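Local structure of esterase LipW (Mycobacterium marinum, 3QH4) at residues P186-Q194 with Q307-F315; T211-M222 with G255-E263. The protein probably hydrolyses ester substrates as a mycobacterial serine hydrolase of the alpha/beta hydrolase fold, with strict substrate selectivity. One frame throughout, in Å; residues are numbered along the deposited sequence. Where two conformers were deposited one is given.

Contact 1: residues P186-Q194 with Q307-F315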
loop_
_atom_site.group_PDB
_atom_site.type_symbol
_atom_site.label_atom_id
_atom_site.label_comp_id
_atom_site.label_asym_id
_atom_site.label_seq_id
_atom_site.Cartn_x
_atom_site.Cartn_y
_atom_site.Cartn_z
ATOM N N PRO A 186 17.190 5.142 9.078
ATOM C CA PRO A 186 17.275 3.758 8.563
ATOM C C PRO A 186 15.961 2.980 8.659
ATOM O O PRO A 186 15.185 3.170 9.594
ATOM C CB PRO A 186 18.342 3.093 9.429
ATOM C CG PRO A 186 18.935 4.191 10.296
ATOM C CD PRO A 186 18.172 5.441 10.144
ATOM N N VAL A 187 15.742 2.100 7.686
ATOM C CA VAL A 187 14.524 1.271 7.594
ATOM C C VAL A 187 14.968 -0.183 7.459
ATOM O O VAL A 187 15.792 -0.498 6.603
ATOM C CB VAL A 187 13.679 1.695 6.343
ATOM C CG1 VAL A 187 12.623 0.639 5.977
ATOM C CG2 VAL A 187 12.990 3.073 6.599
ATOM N N ILE A 188 14.439 -1.068 8.307
ATOM C CA ILE A 188 14.915 -2.437 8.325
ATOM C C ILE A 188 14.086 -3.408 7.489
ATOM O O ILE A 188 14.500 -4.558 7.267
ATOM C CB ILE A 188 15.066 -3.002 9.753
ATOM C CG1 ILE A 188 13.701 -3.147 10.449
ATOM C CG2 ILE A 188 16.075 -2.119 10.562
ATOM C CD1 ILE A 188 13.783 -3.943 11.765
ATOM N N PHE A 189 12.927 -2.959 7.012
ATOM C CA PHE A 189 12.093 -3.866 6.245
ATOM C C PHE A 189 11.105 -3.072 5.428
ATOM O O PHE A 189 10.637 -2.021 5.895
ATOM C CB PHE A 189 11.311 -4.794 7.179
ATOM C CG PHE A 189 10.778 -6.029 6.494
ATOM C CD1 PHE A 189 11.602 -7.142 6.313
ATOM C CD2 PHE A 189 9.455 -6.080 6.043
ATOM C CE1 PHE A 189 11.107 -8.297 5.689
ATOM C CE2 PHE A 189 8.960 -7.213 5.377
ATOM C CZ PHE A 189 9.790 -8.333 5.210
ATOM N N GLN A 190 10.774 -3.575 4.238
ATOM C CA GLN A 190 9.682 -2.976 3.446
ATOM C C GLN A 190 8.669 -4.042 3.061
ATOM O O GLN A 190 9.023 -5.117 2.538
ATOM C CB GLN A 190 10.206 -2.232 2.193
ATOM C CG GLN A 190 10.967 -3.080 1.172
ATOM C CD GLN A 190 11.399 -2.268 -0.066
ATOM O OE1 GLN A 190 10.670 -1.391 -0.562
ATOM N NE2 GLN A 190 12.626 -2.513 -0.512
ATOM N N LEU A 191 7.399 -3.714 3.248
ATOM C CA LEU A 191 6.328 -4.675 2.946
ATOM C C LEU A 191 5.460 -4.067 1.854
ATOM O O LEU A 191 4.843 -3.011 2.050
ATOM C CB LEU A 191 5.513 -4.948 4.224
ATOM C CG LEU A 191 4.395 -5.985 4.110
ATOM C CD1 LEU A 191 4.262 -6.724 5.443
ATOM C CD2 LEU A 191 3.085 -5.288 3.726
ATOM N N LEU A 192 5.519 -4.674 0.674
ATOM C CA LEU A 192 4.873 -4.107 -0.523
ATOM C C LEU A 192 3.769 -5.075 -0.967
ATOM O O LEU A 192 4.037 -6.118 -1.601
ATOM C CB LEU A 192 5.894 -3.889 -1.649
ATOM C CG LEU A 192 7.172 -3.132 -1.290
ATOM C CD1 LEU A 192 8.131 -3.099 -2.473
ATOM C CD2 LEU A 192 6.866 -1.692 -0.840
ATOM N N HIS A 193 2.538 -4.743 -0.609
ATOM C CA HIS A 193 1.408 -5.550 -1.066
ATOM C C HIS A 193 0.834 -5.039 -2.388
ATOM O O HIS A 193 0.478 -3.862 -2.510
ATOM C CB HIS A 193 0.324 -5.662 0.029
ATOM C CG HIS A 193 -0.886 -6.434 -0.405
ATOM N ND1 HIS A 193 -0.796 -7.661 -1.032
ATOM C CD2 HIS A 193 -2.211 -6.163 -0.289
ATOM C CE1 HIS A 193 -2.015 -8.103 -1.302
ATOM N NE2 HIS A 193 -2.888 -7.209 -0.874
ATOM N N GLN A 194 0.727 -5.968 -3.340
ATOM C CA GLN A 194 0.250 -5.724 -4.713
ATOM C C GLN A 194 0.673 -4.323 -5.211
ATOM O O GLN A 194 -0.187 -3.543 -5.647
ATOM C CB GLN A 194 -1.290 -5.965 -4.788
ATOM C CG GLN A 194 -2.080 -5.111 -3.775
ATOM C CD GLN A 194 -3.568 -5.344 -3.744
ATOM O OE1 GLN A 194 -4.083 -6.300 -4.323
ATOM N NE2 GLN A 194 -4.278 -4.469 -3.031
ATOM N N GLN A 307 2.142 -11.689 6.077
ATOM C CA GLN A 307 2.628 -10.348 6.369
ATOM C C GLN A 307 3.030 -10.242 7.823
ATOM O O GLN A 307 4.065 -9.663 8.129
ATOM C CB GLN A 307 1.530 -9.327 6.080
ATOM C CG GLN A 307 1.168 -9.194 4.605
ATOM C CD GLN A 307 -0.075 -8.316 4.436
ATOM O OE1 GLN A 307 -1.002 -8.395 5.253
ATOM N NE2 GLN A 307 -0.118 -7.516 3.372
ATOM N N GLY A 308 2.203 -10.792 8.712
ATOM C CA GLY A 308 2.493 -10.745 10.157
ATOM C C GLY A 308 3.797 -11.435 10.495
ATOM O O GLY A 308 4.609 -10.905 11.249
ATOM N N HIS A 309 4.022 -12.587 9.883
ATOM C CA HIS A 309 5.213 -13.379 10.181
ATOM C C HIS A 309 6.458 -12.685 9.627
ATOM O O HIS A 309 7.504 -12.721 10.251
ATOM C CB HIS A 309 5.057 -14.805 9.651
ATOM C CG HIS A 309 4.192 -15.673 10.521
ATOM N ND1 HIS A 309 4.418 -15.824 11.881
ATOM C CD2 HIS A 309 3.106 -16.431 10.236
ATOM C CE1 HIS A 309 3.506 -16.635 12.390
ATOM N NE2 HIS A 309 2.692 -17.011 11.417
ATOM N N ALA A 310 6.324 -12.031 8.474
ATOM C CA ALA A 310 7.465 -11.374 7.818
ATOM C C ALA A 310 7.957 -10.228 8.667
ATOM O O ALA A 310 9.160 -10.118 8.954
ATOM C CB ALA A 310 7.085 -10.876 6.412
ATOM N N LEU A 311 7.019 -9.396 9.111
ATOM C CA LEU A 311 7.351 -8.286 9.975
ATOM C C LEU A 311 7.811 -8.779 11.326
ATOM O O LEU A 311 8.778 -8.273 11.850
ATOM C CB LEU A 311 6.147 -7.354 10.168
ATOM C CG LEU A 311 5.839 -6.404 9.025
ATOM C CD1 LEU A 311 4.494 -5.696 9.284
ATOM C CD2 LEU A 311 7.013 -5.392 8.808
ATOM N N ALA A 312 7.131 -9.782 11.891
ATOM C CA ALA A 312 7.521 -10.231 13.240
ATOM C C ALA A 312 8.953 -10.773 13.217
ATOM O O ALA A 312 9.725 -10.560 14.159
ATOM C CB ALA A 312 6.563 -11.284 13.764
ATOM N N ASP A 313 9.311 -11.473 12.151
ATOM C CA ASP A 313 10.682 -12.010 12.081
ATOM C C ASP A 313 11.710 -10.885 11.964
ATOM O O ASP A 313 12.832 -11.010 12.476
ATOM C CB ASP A 313 10.847 -13.022 10.949
ATOM C CG ASP A 313 10.175 -14.372 11.258
ATOM O OD1 ASP A 313 9.754 -14.615 12.415
ATOM O OD2 ASP A 313 10.057 -15.186 10.331
ATOM N N ALA A 314 11.337 -9.795 11.291
ATOM C CA ALA A 314 12.240 -8.644 11.145
ATOM C C ALA A 314 12.414 -7.935 12.490
ATOM O O ALA A 314 13.539 -7.513 12.880
ATOM C CB ALA A 314 11.663 -7.675 10.103
ATOM N N PHE A 315 11.289 -7.817 13.203
ATOM C CA PHE A 315 11.234 -7.086 14.473
ATOM C C PHE A 315 11.732 -7.908 15.675
ATOM O O PHE A 315 12.210 -7.324 16.649
ATOM C CB PHE A 315 9.804 -6.629 14.761
ATOM C CG PHE A 315 9.306 -5.519 13.867
ATOM C CD1 PHE A 315 10.199 -4.626 13.253
ATOM C CD2 PHE A 315 7.924 -5.327 13.694
ATOM C CE1 PHE A 315 9.741 -3.562 12.451
ATOM C CE2 PHE A 315 7.449 -4.271 12.875
ATOM C CZ PHE A 315 8.363 -3.384 12.260
#
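An apolar helix-on-sheet contact joins Phe189, Leu191 and Ile188 of segment 186-194 to the C-terminal helix of this alpha/beta hydrolase fold. Strand 189-193 and helix 307-315 run almost antiparallel, at 173°, with their axes 9.6 Å apart, and alternate strand residues point toward the helix. With CG anti to the backbone N (chi1 -161°), the Phe189 ring reaches the helix. Phe189 CD1 meets Ala314 CB at 3.8 Å and Phe189 CD2 packs on Leu311 CD2. Phe189 CZ lies 3.9 Å from Ala310 CB, while Ala310 O stands over one face of the ring near the rim. Leu191 crosses both Leu311 and Gln307 at about a right angle, its CD1 lying 3.9 Å from Leu311 CG and 3.8 Å from Gln307 CB. Ile188 CD1 lies at the edge of the Phe315 ring, 3.9 Å from Phe315 CD1. At the other end, Gln307 NE2 packs 3.8 Å from His193 CB, the amide and imidazole planes 82° apart; the polar ends bond to other partners, Gln307 OE1 to Gln107 and His193 ND1 to Thr253. Strand 250-255 flanks the contact through Leu251, and helix 105-115 packs against Leu311, while helix 167-181 packs on the other face, against Gln190 and Leu192.

Contact 2: residues T211-M222 with G255-E263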
loop_
_atom_site.group_PDB
_atom_site.type_symbol
_atom_site.label_atom_id
_atom_site.label_comp_id
_atom_site.label_asym_id
_atom_site.label_seq_id
_atom_site.Cartn_x
_atom_site.Cartn_y
_atom_site.Cartn_z
ATOM N N THR A 211 -10.060 -6.519 -16.049
ATOM C CA THR A 211 -10.413 -7.283 -14.862
ATOM C C THR A 211 -11.276 -6.457 -13.892
ATOM O O THR A 211 -11.233 -5.207 -13.889
ATOM C CB THR A 211 -9.110 -7.726 -14.132
ATOM O OG1 THR A 211 -8.162 -6.643 -14.117
ATOM C CG2 THR A 211 -8.499 -8.917 -14.848
ATOM N N PRO A 212 -12.036 -7.149 -13.018
ATOM C CA PRO A 212 -12.765 -6.419 -11.984
ATOM C C PRO A 212 -11.825 -5.746 -10.966
ATOM O O PRO A 212 -10.654 -6.116 -10.873
ATOM C CB PRO A 212 -13.577 -7.512 -11.293
ATOM C CG PRO A 212 -12.744 -8.773 -11.456
ATOM C CD PRO A 212 -12.000 -8.607 -12.780
ATOM N N ALA A 213 -12.363 -4.757 -10.251
ATOM C CA ALA A 213 -11.717 -4.065 -9.106
ATOM C C ALA A 213 -10.632 -3.071 -9.510
ATOM O O ALA A 213 -10.703 -1.894 -9.147
ATOM C CB ALA A 213 -11.228 -5.064 -8.027
ATOM N N PHE A 214 -9.650 -3.539 -10.276
ATOM C CA PHE A 214 -8.693 -2.647 -10.922
ATOM C C PHE A 214 -8.191 -3.343 -12.166
ATOM O O PHE A 214 -8.140 -4.578 -12.233
ATOM C CB PHE A 214 -7.504 -2.283 -10.015
ATOM C CG PHE A 214 -7.033 -0.851 -10.212
ATOM C CD1 PHE A 214 -7.714 0.205 -9.593
ATOM C CD2 PHE A 214 -5.938 -0.575 -11.028
ATOM C CE1 PHE A 214 -7.289 1.549 -9.788
ATOM C CE2 PHE A 214 -5.488 0.741 -11.232
ATOM C CZ PHE A 214 -6.165 1.803 -10.632
ATOM N N ASP A 215 -7.803 -2.548 -13.158
ATOM C CA ASP A 215 -7.417 -3.121 -14.434
ATOM C C ASP A 215 -6.384 -2.256 -15.108
ATOM O O ASP A 215 -5.975 -1.206 -14.561
ATOM C CB ASP A 215 -8.668 -3.409 -15.323
ATOM C CG ASP A 215 -9.432 -2.148 -15.714
ATOM O OD1 ASP A 215 -8.768 -1.138 -16.034
ATOM O OD2 ASP A 215 -10.701 -2.162 -15.770
ATOM N N GLY A 216 -5.923 -2.730 -16.271
ATOM C CA GLY A 216 -4.831 -2.100 -16.997
ATOM C C GLY A 216 -5.207 -0.734 -17.565
ATOM O O GLY A 216 -4.352 0.176 -17.693
ATOM N N GLU A 217 -6.469 -0.594 -17.951
ATOM C CA GLU A 217 -6.912 0.706 -18.445
ATOM C C GLU A 217 -6.923 1.744 -17.325
ATOM O O GLU A 217 -6.433 2.874 -17.517
ATOM C CB GLU A 217 -8.241 0.581 -19.174
ATOM C CG GLU A 217 -8.045 -0.253 -20.412
ATOM C CD GLU A 217 -9.293 -0.445 -21.241
ATOM O OE1 GLU A 217 -10.298 0.271 -21.034
ATOM O OE2 GLU A 217 -9.245 -1.328 -22.123
ATOM N N ALA A 218 -7.437 1.369 -16.160
ATOM C CA ALA A 218 -7.360 2.248 -14.992
ATOM C C ALA A 218 -5.909 2.562 -14.616
ATOM O O ALA A 218 -5.616 3.662 -14.177
ATOM C CB ALA A 218 -8.098 1.629 -13.791
ATOM N N ALA A 219 -5.006 1.596 -14.784
ATOM C CA ALA A 219 -3.617 1.817 -14.393
ATOM C C ALA A 219 -2.993 2.924 -15.267
ATOM O O ALA A 219 -2.232 3.780 -14.768
ATOM C CB ALA A 219 -2.839 0.507 -14.468
ATOM N N SER A 220 -3.362 2.939 -16.547
ATOM C CA SER A 220 -2.889 3.987 -17.443
ATOM C C SER A 220 -3.381 5.377 -16.999
ATOM O O SER A 220 -2.575 6.336 -16.907
ATOM C CB SER A 220 -3.298 3.717 -18.882
ATOM O OG SER A 220 -2.930 4.835 -19.677
ATOM N N LEU A 221 -4.680 5.490 -16.728
ATOM C CA LEU A 221 -5.261 6.752 -16.215
ATOM C C LEU A 221 -4.620 7.150 -14.887
ATOM O O LEU A 221 -4.306 8.328 -14.674
ATOM C CB LEU A 221 -6.769 6.615 -16.003
ATOM C CG LEU A 221 -7.685 6.903 -17.202
ATOM C CD1 LEU A 221 -7.221 6.167 -18.396
ATOM C CD2 LEU A 221 -9.128 6.512 -16.862
ATOM N N MET A 222 -4.434 6.163 -14.007
ATOM C CA MET A 222 -3.822 6.374 -12.692
ATOM C C MET A 222 -2.479 7.089 -12.812
ATOM O O MET A 222 -2.243 8.085 -12.130
ATOM C CB MET A 222 -3.637 4.998 -11.982
ATOM C CG MET A 222 -2.870 5.071 -10.673
ATOM S SD MET A 222 -2.445 3.404 -10.139
ATOM C CE MET A 222 -1.219 2.921 -11.369
ATOM N N GLY A 255 -1.877 -10.846 -6.199
ATOM C CA GLY A 255 -2.770 -11.856 -6.805
ATOM C C GLY A 255 -2.353 -12.064 -8.254
ATOM O O GLY A 255 -1.793 -11.169 -8.862
ATOM N N GLU A 256 -2.642 -13.239 -8.817
ATOM C CA GLU A 256 -2.197 -13.521 -10.187
ATOM C C GLU A 256 -3.066 -12.856 -11.239
ATOM O O GLU A 256 -2.608 -12.652 -12.372
ATOM C CB GLU A 256 -2.107 -15.025 -10.465
ATOM C CG GLU A 256 -3.455 -15.716 -10.424
ATOM C CD GLU A 256 -3.431 -17.153 -10.931
ATOM O OE1 GLU A 256 -2.490 -17.514 -11.671
ATOM O OE2 GLU A 256 -4.372 -17.910 -10.597
ATOM N N ILE A 257 -4.307 -12.526 -10.886
ATOM C CA ILE A 257 -5.240 -11.953 -11.889
ATOM C C ILE A 257 -5.288 -10.453 -11.659
ATOM O O ILE A 257 -6.316 -9.875 -11.294
ATOM C CB ILE A 257 -6.663 -12.646 -11.850
ATOM C CG1 ILE A 257 -6.547 -14.179 -11.884
ATOM C CG2 ILE A 257 -7.620 -12.147 -12.996
ATOM C CD1 ILE A 257 -5.750 -14.718 -13.083
ATOM N N ASP A 258 -4.159 -9.818 -11.951
ATOM C CA ASP A 258 -3.932 -8.442 -11.496
ATOM C C ASP A 258 -3.018 -7.805 -12.542
ATOM O O ASP A 258 -1.940 -8.348 -12.839
ATOM C CB ASP A 258 -3.264 -8.491 -10.112
ATOM C CG ASP A 258 -3.047 -7.090 -9.489
ATOM O OD1 ASP A 258 -2.835 -6.107 -10.225
ATOM O OD2 ASP A 258 -3.047 -6.985 -8.238
ATOM N N PRO A 259 -3.430 -6.662 -13.108
ATOM C CA PRO A 259 -2.544 -6.016 -14.078
ATOM C C PRO A 259 -1.134 -5.725 -13.548
ATOM O O PRO A 259 -0.208 -5.677 -14.357
ATOM C CB PRO A 259 -3.303 -4.718 -14.439
ATOM C CG PRO A 259 -4.087 -4.393 -13.135
ATOM C CD PRO A 259 -4.580 -5.799 -12.749
ATOM N N PHE A 260 -0.956 -5.551 -12.232
ATOM C CA PHE A 260 0.365 -5.228 -11.678
ATOM C C PHE A 260 1.231 -6.464 -11.446
ATOM O O PHE A 260 2.364 -6.346 -11.028
ATOM C CB PHE A 260 0.208 -4.424 -10.391
ATOM C CG PHE A 260 -0.601 -3.178 -10.596
ATOM C CD1 PHE A 260 -0.128 -2.159 -11.428
ATOM C CD2 PHE A 260 -1.840 -3.051 -10.007
ATOM C CE1 PHE A 260 -0.947 -1.003 -11.663
ATOM C CE2 PHE A 260 -2.629 -1.925 -10.232
ATOM C CZ PHE A 260 -2.182 -0.912 -11.047
ATOM N N ARG A 261 0.716 -7.640 -11.786
ATOM C CA ARG A 261 1.463 -8.862 -11.481
ATOM C C ARG A 261 2.849 -8.871 -12.124
ATOM O O ARG A 261 3.832 -9.222 -11.481
ATOM C CB ARG A 261 0.675 -10.089 -11.969
ATOM C CG ARG A 261 1.475 -11.399 -11.810
ATOM C CD ARG A 261 0.822 -12.470 -12.651
ATOM N NE ARG A 261 1.039 -12.319 -14.093
ATOM C CZ ARG A 261 0.214 -12.833 -14.995
ATOM N NH1 ARG A 261 -0.911 -13.433 -14.603
ATOM N NH2 ARG A 261 0.484 -12.736 -16.291
ATOM N N ASP A 262 2.939 -8.549 -13.414
ATOM C CA ASP A 262 4.271 -8.683 -14.052
ATOM C C ASP A 262 5.298 -7.685 -13.530
ATOM O O ASP A 262 6.485 -8.011 -13.382
ATOM C CB ASP A 262 4.155 -8.565 -15.579
ATOM C CG ASP A 262 3.487 -9.788 -16.207
ATOM O OD1 ASP A 262 3.092 -10.740 -15.483
ATOM O OD2 ASP A 262 3.329 -9.777 -17.442
ATOM N N GLU A 263 4.860 -6.464 -13.243
ATOM C CA GLU A 263 5.863 -5.509 -12.707
ATOM C C GLU A 263 6.310 -5.943 -11.304
ATOM O O GLU A 263 7.445 -5.727 -10.916
ATOM C CB GLU A 263 5.351 -4.069 -12.775
ATOM C CG GLU A 263 4.193 -3.729 -11.854
ATOM C CD GLU A 263 3.366 -2.599 -12.423
ATOM O OE1 GLU A 263 3.320 -1.539 -11.773
ATOM O OE2 GLU A 263 2.808 -2.766 -13.540
HETATM O O HOH W 1 -7.305 -7.219 -10.825
#
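Phe214 O takes two hydrogen bonds, from Thr211 OG1 at 2.8 Å and from a water at 3.1 Å, and that water also donates to Ile257 O at 2.9 Å. The water thus bridges the two segments, which share no direct hydrogen bond. The threonine hydroxyl approaches tilted a little from the carbonyl plane. Thr211 OG1 sits between the backbone N and the carbonyl carbon (chi1 42°), which leaves CG2 anti to the carbonyl carbon, from where it meets Ile257 CG2 at 3.8 Å.

Pro259 lies along the backbone that leads into helix 216-222: CD faces Phe214 O, Pro259 CG is 3.7 Å from Asp215 C, and CB approaches Gly216 N. Asp215 caps this helix, OD1 accepting from Ala218 N nearly along the C-O axis in an almost straight bond (176°). Its other oxygen forms a salt bridge with Arg26.

Phe260 carries the apolar half. Its ring meets that of Phe214 obliquely, planes at 32°, with Phe260 CE2 3.7 Å from Phe214 CD2. Ala219 CB touches Phe260 CE1 at 3.7 Å, and Met222, bent at chi3, runs head-on against the Phe260 side chain, its CE reaching CE1 of that ring. Asp258 OD1 accepts from Phe260 N from above the carboxylate plane, pinning the type I turn 258-261, while OD2 bonds to His288 ND1, consistent with the acid of a Ser-His-Asp triad; Phe260 also meets His288 edge-to-face. The contact packs the loop after strand 250-255, at the start of helix 261-273, against the first two turns of helix 216-227, with helix 203-207 beside Arg261 and Asp262.

Overall arrangement
Contact 1 and contact 2 lie with centres about 24 Å apart, yet they touch where Gln194 CB comes 4.0 Å from Asp258 OD2. In sequence, both segments of contact 2 fall between those of contact 1. The meeting is consistent with the shared sheet: strands 189-193 and 250-255 are parallel neighbours, and segments 186-194 and 255-263 carry their C-terminal ends. Contact 1 fastens the first strand to the C-terminal helix, whereas contact 2 packs the loop beyond the second against helix 216-227. Asp258 and His288, with Ser166 on what is probably the nucleophile elbow, are arranged as in a Ser-His-Asp triad; Gln194 packs on His288, so the junction borders the probable active site.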